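Local coordinates for ABC transporter periplasmic peptide-binding protein (Pseudoalteromonas, PDB 4QFL), which binds dipeptides such as Ala-Phe in the periplasm, probably delivering them to an ABC transporter for uptake, at residues Q311-A316 and K370-S375. Sequence-based numbering, arbitrary orientation.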
loop_
_atom_site.group_PDB
_atom_site.type_symbol
_atom_site.label_atom_id
_atom_site.label_comp_id
_atom_site.label_asym_id
_atom_site.label_seq_id
_atom_site.Cartn_x
_atom_site.Cartn_y
_atom_site.Cartn_z
ATOM N N GLN A 311 -24.301 12.239 -1.678
ATOM C CA GLN A 311 -24.228 13.565 -1.072
ATOM C C GLN A 311 -25.020 13.624 0.239
ATOM O O GLN A 311 -24.535 14.136 1.247
ATOM C CB GLN A 311 -24.738 14.616 -2.054
ATOM C CG GLN A 311 -23.981 14.617 -3.363
ATOM C CD GLN A 311 -24.646 15.456 -4.437
ATOM O OE1 GLN A 311 -24.086 15.649 -5.515
ATOM N NE2 GLN A 311 -25.845 15.956 -4.151
ATOM N N ALA A 312 -26.237 13.089 0.225
ATOM C CA ALA A 312 -27.052 13.047 1.431
ATOM C C ALA A 312 -26.346 12.346 2.606
ATOM O O ALA A 312 -26.358 12.851 3.724
ATOM C CB ALA A 312 -28.400 12.401 1.139
ATOM N N LEU A 313 -25.720 11.201 2.359
ATOM C CA LEU A 313 -25.106 10.425 3.433
ATOM C C LEU A 313 -23.904 11.127 4.078
ATOM O O LEU A 313 -23.722 11.093 5.297
ATOM C CB LEU A 313 -24.664 9.055 2.916
ATOM C CG LEU A 313 -25.712 8.005 2.547
ATOM C CD1 LEU A 313 -25.091 6.936 1.662
ATOM C CD2 LEU A 313 -26.327 7.377 3.785
ATOM N N VAL A 314 -23.072 11.735 3.245
ATOM C CA VAL A 314 -21.874 12.421 3.710
ATOM C C VAL A 314 -22.189 13.558 4.687
ATOM O O VAL A 314 -21.476 13.738 5.678
ATOM C CB VAL A 314 -21.052 12.977 2.530
ATOM C CG1 VAL A 314 -20.010 13.950 3.028
ATOM C CG2 VAL A 314 -20.397 11.840 1.750
ATOM N N HIS A 315 -23.249 14.320 4.407
ATOM C CA HIS A 315 -23.608 15.475 5.236
ATOM C C HIS A 315 -24.053 15.081 6.649
ATOM O O HIS A 315 -24.136 15.924 7.540
ATOM C CB HIS A 315 -24.694 16.322 4.557
ATOM C CG HIS A 315 -24.183 17.205 3.457
ATOM N ND1 HIS A 315 -23.163 18.114 3.640
ATOM C CD2 HIS A 315 -24.567 17.333 2.164
ATOM C CE1 HIS A 315 -22.932 18.754 2.507
ATOM N NE2 HIS A 315 -23.771 18.299 1.595
ATOM N N ALA A 316 -24.330 13.800 6.851
ATOM C CA ALA A 316 -24.817 13.314 8.132
ATOM C C ALA A 316 -23.676 12.998 9.094
ATOM O O ALA A 316 -23.910 12.673 10.260
ATOM C CB ALA A 316 -25.666 12.087 7.920
ATOM N N LYS A 370 -38.371 7.590 4.438
ATOM C CA LYS A 370 -38.231 6.597 5.491
ATOM C C LYS A 370 -36.806 6.081 5.473
ATOM O O LYS A 370 -36.471 5.127 6.177
ATOM C CB LYS A 370 -39.209 5.439 5.287
ATOM C CG LYS A 370 -40.289 5.307 6.366
ATOM C CD LYS A 370 -41.391 6.351 6.210
ATOM C CE LYS A 370 -40.954 7.727 6.706
ATOM N NZ LYS A 370 -41.980 8.778 6.430
ATOM N N GLY A 371 -35.972 6.717 4.655
ATOM C CA GLY A 371 -34.586 6.316 4.507
ATOM C C GLY A 371 -34.452 4.859 4.105
ATOM O O GLY A 371 -35.363 4.282 3.512
ATOM N N PHE A 372 -33.315 4.260 4.441
ATOM C CA PHE A 372 -33.022 2.896 4.025
ATOM C C PHE A 372 -32.026 2.240 4.963
ATOM O O PHE A 372 -31.567 2.852 5.920
ATOM C CB PHE A 372 -32.456 2.887 2.600
ATOM C CG PHE A 372 -31.348 3.878 2.387
ATOM C CD1 PHE A 372 -30.043 3.568 2.739
ATOM C CD2 PHE A 372 -31.612 5.127 1.843
ATOM C CE1 PHE A 372 -29.025 4.483 2.551
ATOM C CE2 PHE A 372 -30.597 6.048 1.651
ATOM C CZ PHE A 372 -29.300 5.726 2.005
ATOM N N ASP A 373 -31.703 0.986 4.667
ATOM C CA ASP A 373 -30.644 0.256 5.350
ATOM C C ASP A 373 -29.368 0.243 4.502
ATOM O O ASP A 373 -29.425 0.254 3.275
ATOM C CB ASP A 373 -31.079 -1.186 5.604
ATOM C CG ASP A 373 -32.133 -1.300 6.687
ATOM O OD1 ASP A 373 -32.691 -0.259 7.098
ATOM O OD2 ASP A 373 -32.397 -2.438 7.127
ATOM N N MET A 374 -28.213 0.210 5.158
ATOM C CA MET A 374 -26.966 0.024 4.436
ATOM C C MET A 374 -25.927 -0.626 5.327
ATOM O O MET A 374 -26.037 -0.596 6.557
ATOM C CB MET A 374 -26.427 1.359 3.933
ATOM C CG MET A 374 -26.011 2.318 5.036
ATOM S SD MET A 374 -25.363 3.849 4.358
ATOM C CE MET A 374 -23.962 3.237 3.413
ATOM N N SER A 375 -24.913 -1.212 4.698
ATOM C CA SER A 375 -23.761 -1.704 5.425
ATOM C C SER A 375 -22.623 -0.687 5.340
ATOM O O SER A 375 -22.498 0.072 4.369
ATOM C CB SER A 375 -23.315 -3.087 4.923
ATOM O OG SER A 375 -22.937 -3.076 3.547
#
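Leu313, on helix 307-314, sets its CD2 methyl against both Phe372, just before strand 373-378, and Met374 within it. The contact is wholly apolar and rests on that one methyl in particular. CD2 of Leu313 lies 3.8 Å from CZ of Phe372, meeting the ring obliquely at its far end. That same CD2 is 3.7 Å from SD of Met374, and CD1 of Leu313 approaches this sulfur at 4.1 Å, so leucine and methionine meet tip to tip. In Met374, chi1 (66°) and an extended chi2 (179°) carry the polarisable sulfur to the leucine fork, while chi3 (-60°) turns only CE. A branched leucine suits this place because its two methyls both face the sulfur, and the long, unbranched methionine helps span a gap in which the nearest CA atoms, those of Leu313 and Gly371, are 10.4 Å apart. The rigid ring of Phe372 reaches the methyl although its CB is not aimed at the helix; it also touches Leu363 of helix 356-363 and packs edge-to-face with Tyr368. Trp295 of strand 291-297 touches both Leu313 and Met374. Apolar burial, 114 Å² in all, and van der Waals contact join the two segments, so shape and packing, not directional bonds, set how helix and strand sit together.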